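Local coordinates for protein precorrin-2 dehydrogenase (Bacillus megaterium, PDB 3DFZ) that catalyses the NAD-dependent dehydrogenation of precorrin-2 to sirohydrochlorin, a precursor in both siroheme synthesis and the anaerobic route to adenosylcobalamin, at residues R32-V37 with V92-V97; R180-R185 with E214-I219. All blocks are in the same frame, centred on the assembly; numbering follows the deposited sequence.

Overall arrangement
Contact 1 comes first along the chain and lies in the parallel sheet of the putative NAD(P)-binding domain. It pairs strand 33-37 with strand 94-97 near the middle of a five-stranded sheet of order 3-2-1-4-5. Contact 2 follows much later and joins helix 168-184 to helix 209-218 in the C-terminal helical region. The two share no strand or helix. Their centres are about 42 Å apart, on opposite sides of the chain's centre, and their nearest atoms are about 23 Å apart. Strands 129-137 and 140-145 and helix 151-164 come between them in sequence. The chain is thus elongated, with its probable nucleotide-binding sheet well separated from the terminal helices, and it works as a homodimer.

Contact 1: R32-V37 with V92-V97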
ATOM      1  N   ARG B  32      -1.541  18.290   1.123  1.00 15.69           N
ATOM      2  CA  ARG B  32      -0.083  18.127   1.047  1.00 15.11           C
ATOM      3  C   ARG B  32       0.404  18.505  -0.339  1.00 14.41           C
ATOM      4  O   ARG B  32      -0.275  18.250  -1.334  1.00 14.08           O
ATOM      5  CB  ARG B  32       0.333  16.676   1.293  1.00 14.57           C
ATOM      6  CG  ARG B  32      -0.301  16.053   2.478  1.00 15.62           C
ATOM      7  CD  ARG B  32       0.321  16.600   3.733  1.00 16.88           C
ATOM      8  NE  ARG B  32      -0.199  15.898   4.900  1.00 19.02           N
ATOM      9  CZ  ARG B  32       0.465  15.747   6.046  1.00 20.10           C
ATOM     10  NH1 ARG B  32       1.698  16.245   6.181  1.00 19.50           N
ATOM     11  NH2 ARG B  32      -0.111  15.097   7.053  1.00 20.56           N
ATOM     12  N   SER B  33       1.605  19.063  -0.386  1.00 14.39           N
ATOM     13  CA  SER B  33       2.261  19.356  -1.636  1.00 14.34           C
ATOM     14  C   SER B  33       2.776  18.089  -2.317  1.00 13.87           C
ATOM     15  O   SER B  33       3.423  17.248  -1.660  1.00 13.82           O
ATOM     16  CB  SER B  33       3.422  20.314  -1.398  1.00 15.01           C
ATOM     17  OG  SER B  33       4.435  19.706  -0.623  1.00 15.74           O
ATOM     18  N   VAL B  34       2.504  17.985  -3.628  1.00 13.46           N
ATOM     19  CA  VAL B  34       2.966  16.873  -4.481  1.00 13.38           C
ATOM     20  C   VAL B  34       3.706  17.377  -5.732  1.00 14.02           C
ATOM     21  O   VAL B  34       3.133  18.106  -6.545  1.00 14.35           O
ATOM     22  CB  VAL B  34       1.790  15.958  -4.925  1.00 13.23           C
ATOM     23  CG1 VAL B  34       2.222  14.971  -6.001  1.00 13.08           C
ATOM     24  CG2 VAL B  34       1.185  15.222  -3.713  1.00 12.43           C
ATOM     25  N   LEU B  35       4.965  16.963  -5.898  1.00 14.46           N
ATOM     26  CA  LEU B  35       5.729  17.307  -7.096  1.00 15.20           C
ATOM     27  C   LEU B  35       5.826  16.133  -8.056  1.00 15.73           C
ATOM     28  O   LEU B  35       6.330  15.073  -7.708  1.00 15.95           O
ATOM     29  CB  LEU B  35       7.129  17.826  -6.729  1.00 15.61           C
ATOM     30  CG  LEU B  35       8.067  18.262  -7.874  1.00 16.56           C
ATOM     31  CD1 LEU B  35       7.627  19.572  -8.540  1.00 16.39           C
ATOM     32  CD2 LEU B  35       9.492  18.348  -7.374  1.00 16.69           C
ATOM     33  N   VAL B  36       5.317  16.326  -9.264  1.00 16.28           N
ATOM     34  CA  VAL B  36       5.528  15.371 -10.335  1.00 17.00           C
ATOM     35  C   VAL B  36       6.605  15.930 -11.270  1.00 18.35           C
ATOM     36  O   VAL B  36       6.407  16.952 -11.952  1.00 18.56           O
ATOM     37  CB  VAL B  36       4.224  15.045 -11.097  1.00 17.41           C
ATOM     38  CG1 VAL B  36       4.483  14.007 -12.201  1.00 18.29           C
ATOM     39  CG2 VAL B  36       3.127  14.556 -10.129  1.00 16.25           C
ATOM     40  N   VAL B  37       7.760  15.267 -11.248  1.00 19.12           N
ATOM     41  CA  VAL B  37       8.844  15.546 -12.155  1.00 20.75           C
ATOM     42  C   VAL B  37       8.645  14.694 -13.397  1.00 22.25           C
ATOM     43  O   VAL B  37       8.693  13.456 -13.327  1.00 22.33           O
ATOM     44  CB  VAL B  37      10.205  15.222 -11.535  1.00 21.35           C
ATOM     45  CG1 VAL B  37      11.308  15.389 -12.573  1.00 23.16           C
ATOM     46  CG2 VAL B  37      10.461  16.091 -10.331  1.00 20.34           C
ATOM     47  N   VAL B  92       8.456  19.832  -0.457  1.00 30.12           N
ATOM     48  CA  VAL B  92       7.536  18.907  -1.127  1.00 23.69           C
ATOM     49  C   VAL B  92       7.392  17.630  -0.310  1.00 21.72           C
ATOM     50  O   VAL B  92       8.381  16.919  -0.050  1.00 22.27           O
ATOM     51  CB  VAL B  92       7.994  18.555  -2.567  1.00 20.97           C
ATOM     52  CG1 VAL B  92       6.833  18.025  -3.377  1.00 17.25           C
ATOM     53  CG2 VAL B  92       8.585  19.751  -3.263  1.00 23.83           C
ATOM     54  N   PHE B  93       6.162  17.354   0.110  1.00 20.14           N
ATOM     55  CA  PHE B  93       5.834  16.126   0.823  1.00 18.51           C
ATOM     56  C   PHE B  93       6.055  14.829   0.002  1.00 14.67           C
ATOM     57  O   PHE B  93       6.733  13.914   0.471  1.00 14.88           O
ATOM     58  CB  PHE B  93       4.395  16.221   1.313  1.00 19.43           C
ATOM     59  CG  PHE B  93       3.901  14.990   2.028  1.00 19.20           C
ATOM     60  CD1 PHE B  93       4.326  14.701   3.329  1.00 21.52           C
ATOM     61  CD2 PHE B  93       2.957  14.143   1.420  1.00 17.21           C
ATOM     62  CE1 PHE B  93       3.844  13.581   4.009  1.00 21.80           C
ATOM     63  CE2 PHE B  93       2.471  13.010   2.093  1.00 18.17           C
ATOM     64  CZ  PHE B  93       2.918  12.733   3.395  1.00 20.03           C
ATOM     65  N   PHE B  94       5.480  14.749  -1.203  1.00 12.05           N
ATOM     66  CA  PHE B  94       5.571  13.546  -2.036  1.00  9.69           C
ATOM     67  C   PHE B  94       6.092  13.888  -3.420  1.00  8.97           C
ATOM     68  O   PHE B  94       5.508  14.713  -4.124  1.00  9.20           O
ATOM     69  CB  PHE B  94       4.198  12.870  -2.153  1.00  9.78           C
ATOM     70  CG  PHE B  94       4.187  11.573  -2.953  1.00  8.59           C
ATOM     71  CD1 PHE B  94       3.123  11.292  -3.801  1.00  9.86           C
ATOM     72  CD2 PHE B  94       5.202  10.618  -2.816  1.00  8.06           C
ATOM     73  CE1 PHE B  94       3.080  10.098  -4.516  1.00 10.98           C
ATOM     74  CE2 PHE B  94       5.176   9.432  -3.531  1.00  8.51           C
ATOM     75  CZ  PHE B  94       4.103   9.164  -4.376  1.00 10.03           C
ATOM     76  N   ILE B  95       7.187  13.242  -3.801  1.00  8.86           N
ATOM     77  CA  ILE B  95       7.801  13.446  -5.111  1.00  9.28           C
ATOM     78  C   ILE B  95       7.614  12.211  -5.970  1.00  9.36           C
ATOM     79  O   ILE B  95       7.980  11.106  -5.562  1.00  9.40           O
ATOM     80  CB  ILE B  95       9.314  13.785  -4.960  1.00 11.21           C
ATOM     81  CG1 ILE B  95       9.476  15.172  -4.336  1.00 13.06           C
ATOM     82  CG2 ILE B  95      10.052  13.725  -6.291  1.00 12.30           C
ATOM     83  CD1 ILE B  95      10.933  15.640  -4.213  1.00 17.15           C
ATOM     84  N   VAL B  96       7.040  12.397  -7.151  1.00 10.20           N
ATOM     85  CA  VAL B  96       6.976  11.349  -8.154  1.00 12.36           C
ATOM     86  C   VAL B  96       7.962  11.733  -9.262  1.00 14.67           C
ATOM     87  O   VAL B  96       7.879  12.842  -9.814  1.00 14.99           O
ATOM     88  CB  VAL B  96       5.532  11.190  -8.757  1.00 14.20           C
ATOM     89  CG1 VAL B  96       5.502  10.081  -9.826  1.00 18.29           C
ATOM     90  CG2 VAL B  96       4.490  10.885  -7.685  1.00 13.12           C
ATOM     91  N   VAL B  97       8.913  10.840  -9.566  1.00 16.87           N
ATOM     92  CA  VAL B  97       9.841  11.031 -10.689  1.00 20.23           C
ATOM     93  C   VAL B  97       9.335  10.155 -11.838  1.00 24.29           C
ATOM     94  O   VAL B  97       9.284   8.941 -11.727  1.00 26.09           O
ATOM     95  CB  VAL B  97      11.301  10.704 -10.303  1.00 21.64           C
ATOM     96  CG1 VAL B  97      12.245  10.969 -11.456  1.00 26.10           C
ATOM     97  CG2 VAL B  97      11.726  11.517  -9.098  1.00 19.35           C
TER
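Val92 presses CG1 against CB of Leu35 at 3.4 Å, a tight carbon pair. Phe93 N donates to Ser33 OG (3.0 Å), and that hydroxyl also bonds to Asn91 O. Arg32 CD sits over the centre of the Phe93 ring, 4.2 Å from the centroid, in a CH-pi contact. The guanidinium makes a cation-pi contact, with its plane tilted 28° from the ring. A bend at chi2 (-74°) folds the arginine over this face, and its NH1 bonds to Asn114 O of the second subunit.

Parallel pairing begins where Phe94 N bonds to Ser33 O (3.3 Å) and Phe94 O accepts from Leu35 N (2.9 Å). Ile95 CA makes a CA-H...O contact with Leu35 O. Val96 N bonds to Leu35 O (2.8 Å), and Val96 O receives Val37 N (2.8 Å). Val97 ends the pairing beside Val37.

Strand 33-37 is the middle strand of the Rossmann-type sheet, and its C-terminal end leads toward Thr41 and Ile42, which probably bind NAD(+). The side chains of Val96 and Ile42 are about 7 Å apart. Strand 94-97 lies beside it, and strands 56-60 and 117-120 flank the pair. Helix 41-50 packs on Val34 and Val36, helix 102-108 on Val37, Ile95 and Val97.

Contact 2: R180-R185 with E214-I219; sequences RVLIHR and EFLQQI
Leu182 and Ile183 of helix 168-184 meet Ile219, at the end of segment 214-219, and the tip of Ile219 lodges against both. Ile183 can be followed outward. Its CB is directed alongside the partner segment, and CG1, anti to the carbonyl carbon (chi1 -69°), turns the branch toward it. Ile183 CG1 meets Ile219 CD1 at 4.0 Å. With chi2 near 164° the chain stays extended, and CD1 arrives at the edge of the Phe215 ring, close to its plane. There Ile183 CD1 is 4.2 Å from Phe215 CE2 and equally far from CZ. The two side chains cross at about a right angle.

The CB of Ile219 points toward the partner helix. Ile219 CD1 lies 3.8 Å from Leu182 CB, where these two side chains also cross nearly perpendicularly. Leu182 CD1 extends the patch to Leu216 CD2 at 4.4 Å, a looser touch.

Helix 190-199 closes in on this core, with Leu197 against Ile183 and Leu196 against Phe215. Phe175 and Cys179 of helix 168-184 also pack on the Phe215 ring.

No hydrogen bond links the two segments. Methyl groups, methylenes and one ring edge make the contact, so these C-terminal helices are joined here by shape and apolar burial, away from the annotated NAD sites.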
ATOM      1  N   ARG B 180     -24.166  -1.034   5.860  1.00  1.25           N
ATOM      2  CA  ARG B 180     -23.300  -0.352   6.840  1.00  4.26           C
ATOM      3  C   ARG B 180     -23.939   0.960   7.317  1.00  7.82           C
ATOM      4  O   ARG B 180     -24.096   1.187   8.519  1.00  9.77           O
ATOM      5  CB  ARG B 180     -21.922  -0.105   6.230  1.00  6.28           C
ATOM      6  CG  ARG B 180     -20.815   0.358   7.171  1.00 11.22           C
ATOM      7  CD  ARG B 180     -20.036  -0.827   7.754  1.00 13.51           C
ATOM      8  NE  ARG B 180     -18.694  -0.438   8.205  1.00 20.55           N
ATOM      9  CZ  ARG B 180     -18.265  -0.452   9.468  1.00 25.68           C
ATOM     10  NH1 ARG B 180     -19.054  -0.852  10.462  1.00 23.95           N
ATOM     11  NH2 ARG B 180     -17.023  -0.067   9.736  1.00 33.84           N
ATOM     12  N   VAL B 181     -24.349   1.787   6.356  1.00 10.18           N
ATOM     13  CA  VAL B 181     -25.085   3.039   6.596  1.00 15.14           C
ATOM     14  C   VAL B 181     -26.293   2.804   7.502  1.00 15.84           C
ATOM     15  O   VAL B 181     -26.423   3.456   8.549  1.00 19.49           O
ATOM     16  CB  VAL B 181     -25.541   3.697   5.251  1.00 18.09           C
ATOM     17  CG1 VAL B 181     -26.571   4.844   5.483  1.00 24.86           C
ATOM     18  CG2 VAL B 181     -24.343   4.182   4.451  1.00 18.72           C
ATOM     19  N   LEU B 182     -27.166   1.882   7.110  1.00 13.59           N
ATOM     20  CA  LEU B 182     -28.397   1.637   7.860  1.00 15.60           C
ATOM     21  C   LEU B 182     -28.168   1.033   9.242  1.00 13.96           C
ATOM     22  O   LEU B 182     -28.947   1.268  10.144  1.00 17.39           O
ATOM     23  CB  LEU B 182     -29.396   0.793   7.057  1.00 15.45           C
ATOM     24  CG  LEU B 182     -30.026   1.438   5.811  1.00 20.44           C
ATOM     25  CD1 LEU B 182     -30.980   0.482   5.112  1.00 21.77           C
ATOM     26  CD2 LEU B 182     -30.731   2.763   6.165  1.00 28.25           C
ATOM     27  N   ILE B 183     -27.103   0.259   9.397  1.00 10.34           N
ATOM     28  CA  ILE B 183     -26.810  -0.432  10.660  1.00  9.96           C
ATOM     29  C   ILE B 183     -26.142   0.513  11.674  1.00 13.90           C
ATOM     30  O   ILE B 183     -26.357   0.390  12.877  1.00 15.94           O
ATOM     31  CB  ILE B 183     -25.981  -1.747  10.404  1.00  6.56           C
ATOM     32  CG1 ILE B 183     -26.876  -2.786   9.694  1.00  4.33           C
ATOM     33  CG2 ILE B 183     -25.371  -2.296  11.695  1.00  7.82           C
ATOM     34  CD1 ILE B 183     -26.162  -3.948   9.029  1.00  0.94           C
ATOM     35  N   HIS B 184     -25.350   1.454  11.162  1.00 16.15           N
ATOM     36  CA  HIS B 184     -24.634   2.448  11.965  1.00 21.94           C
ATOM     37  C   HIS B 184     -25.579   3.364  12.759  1.00 27.02           C
ATOM     38  O   HIS B 184     -25.255   3.790  13.872  1.00 31.80           O
ATOM     39  CB  HIS B 184     -23.726   3.281  11.051  1.00 24.17           C
ATOM     40  CG  HIS B 184     -22.991   4.384  11.752  1.00 31.97           C
ATOM     41  ND1 HIS B 184     -21.790   4.184  12.402  1.00 35.95           N
ATOM     42  CD2 HIS B 184     -23.278   5.701  11.889  1.00 38.53           C
ATOM     43  CE1 HIS B 184     -21.374   5.327  12.918  1.00 43.86           C
ATOM     44  NE2 HIS B 184     -22.259   6.264  12.622  1.00 45.85           N
ATOM     45  N   ARG B 185     -26.745   3.654  12.193  1.00 27.55           N
ATOM     46  CA  ARG B 185     -27.690   4.577  12.809  1.00 34.18           C
ATOM     47  C   ARG B 185     -28.947   3.838  13.316  1.00 33.70           C
ATOM     48  O   ARG B 185     -30.042   4.409  13.424  1.00 39.32           O
ATOM     49  CB  ARG B 185     -28.044   5.720  11.832  1.00 39.08           C
ATOM     50  CG  ARG B 185     -26.891   6.195  10.948  1.00 39.06           C
ATOM     51  CD  ARG B 185     -27.265   7.410  10.131  1.00 46.97           C
ATOM     52  NE  ARG B 185     -26.828   8.633  10.797  1.00 56.00           N
ATOM     53  CZ  ARG B 185     -25.776   9.366  10.429  1.00 60.00           C
ATOM     54  NH1 ARG B 185     -25.046   9.032   9.367  1.00 55.29           N
ATOM     55  NH2 ARG B 185     -25.457  10.452  11.131  1.00 69.47           N
ATOM     56  N   GLU B 214     -34.425  -8.738   1.094  1.00 12.01           N
ATOM     57  CA  GLU B 214     -35.091  -9.144   2.339  1.00 13.09           C
ATOM     58  C   GLU B 214     -34.322  -8.744   3.601  1.00 13.61           C
ATOM     59  O   GLU B 214     -34.934  -8.558   4.645  1.00 14.77           O
ATOM     60  CB  GLU B 214     -35.351 -10.658   2.361  1.00 13.18           C
ATOM     61  CG  GLU B 214     -36.264 -11.132   1.257  1.00 13.39           C
ATOM     62  CD  GLU B 214     -36.667 -12.596   1.354  1.00 14.80           C
ATOM     63  OE1 GLU B 214     -35.974 -13.431   2.024  1.00 14.69           O
ATOM     64  OE2 GLU B 214     -37.711 -12.900   0.743  1.00 15.62           O
ATOM     65  N   PHE B 215     -32.993  -8.672   3.511  1.00 13.00           N
ATOM     66  CA  PHE B 215     -32.171  -8.213   4.629  1.00 14.06           C
ATOM     67  C   PHE B 215     -32.293  -6.700   4.827  1.00 15.02           C
ATOM     68  O   PHE B 215     -32.385  -6.233   5.969  1.00 16.17           O
ATOM     69  CB  PHE B 215     -30.696  -8.564   4.448  1.00 13.10           C
ATOM     70  CG  PHE B 215     -29.846  -8.150   5.613  1.00 13.85           C
ATOM     71  CD1 PHE B 215     -29.831  -8.915   6.786  1.00 14.99           C
ATOM     72  CD2 PHE B 215     -29.101  -6.970   5.568  1.00 13.39           C
ATOM     73  CE1 PHE B 215     -29.052  -8.516   7.885  1.00 16.06           C
ATOM     74  CE2 PHE B 215     -28.337  -6.572   6.646  1.00 14.32           C
ATOM     75  CZ  PHE B 215     -28.314  -7.342   7.814  1.00 15.74           C
ATOM     76  N   LEU B 216     -32.304  -5.952   3.715  1.00  1.92           N
ATOM     77  CA  LEU B 216     -32.558  -4.507   3.746  1.00  5.29           C
ATOM     78  C   LEU B 216     -33.888  -4.209   4.419  1.00  8.88           C
ATOM     79  O   LEU B 216     -33.947  -3.337   5.285  1.00 10.95           O
ATOM     80  CB  LEU B 216     -32.542  -3.878   2.337  1.00  7.48           C
ATOM     81  CG  LEU B 216     -31.182  -3.865   1.652  1.00  5.83           C
ATOM     82  CD1 LEU B 216     -31.316  -3.625   0.150  1.00  9.08           C
ATOM     83  CD2 LEU B 216     -30.228  -2.840   2.321  1.00  8.27           C
ATOM     84  N   GLN B 217     -34.940  -4.937   4.020  1.00 10.84           N
ATOM     85  CA  GLN B 217     -36.266  -4.806   4.619  1.00 15.79           C
ATOM     86  C   GLN B 217     -36.228  -5.122   6.115  1.00 15.10           C
ATOM     87  O   GLN B 217     -36.903  -4.476   6.908  1.00 18.55           O
ATOM     88  CB  GLN B 217     -37.275  -5.764   3.953  1.00 19.54           C
ATOM     89  CG  GLN B 217     -37.563  -5.533   2.466  1.00 24.67           C
ATOM     90  CD  GLN B 217     -38.679  -6.450   1.937  1.00 32.00           C
ATOM     91  OE1 GLN B 217     -39.860  -6.264   2.269  1.00 39.21           O
ATOM     92  NE2 GLN B 217     -38.301  -7.452   1.125  1.00 30.62           N
ATOM     93  N   GLN B 218     -35.458  -6.141   6.484  1.00 12.41           N
ATOM     94  CA  GLN B 218     -35.351  -6.588   7.865  1.00 14.27           C
ATOM     95  C   GLN B 218     -34.758  -5.528   8.803  1.00 14.83           C
ATOM     96  O   GLN B 218     -35.295  -5.279   9.882  1.00 18.30           O
ATOM     97  CB  GLN B 218     -34.534  -7.873   7.937  1.00 13.38           C
ATOM     98  CG  GLN B 218     -34.007  -8.206   9.322  1.00 16.88           C
ATOM     99  CD  GLN B 218     -33.190  -9.464   9.327  1.00 18.93           C
ATOM    100  OE1 GLN B 218     -33.234 -10.242   8.367  1.00 16.94           O
ATOM    101  NE2 GLN B 218     -32.443  -9.691  10.423  1.00 23.42           N
ATOM    102  N   ILE B 219     -33.657  -4.912   8.381  1.00 12.81           N
ATOM    103  CA  ILE B 219     -32.996  -3.873   9.179  1.00 15.27           C
ATOM    104  C   ILE B 219     -33.750  -2.543   9.165  1.00 18.41           C
ATOM    105  O   ILE B 219     -33.279  -1.550   9.713  1.00 21.61           O
ATOM    106  CB  ILE B 219     -31.487  -3.703   8.817  1.00 14.20           C
ATOM    107  CG1 ILE B 219     -31.292  -3.273   7.353  1.00 11.58           C
ATOM    108  CG2 ILE B 219     -30.729  -4.978   9.167  1.00 14.10           C
ATOM    109  CD1 ILE B 219     -29.828  -3.026   6.941  1.00 10.97           C
TER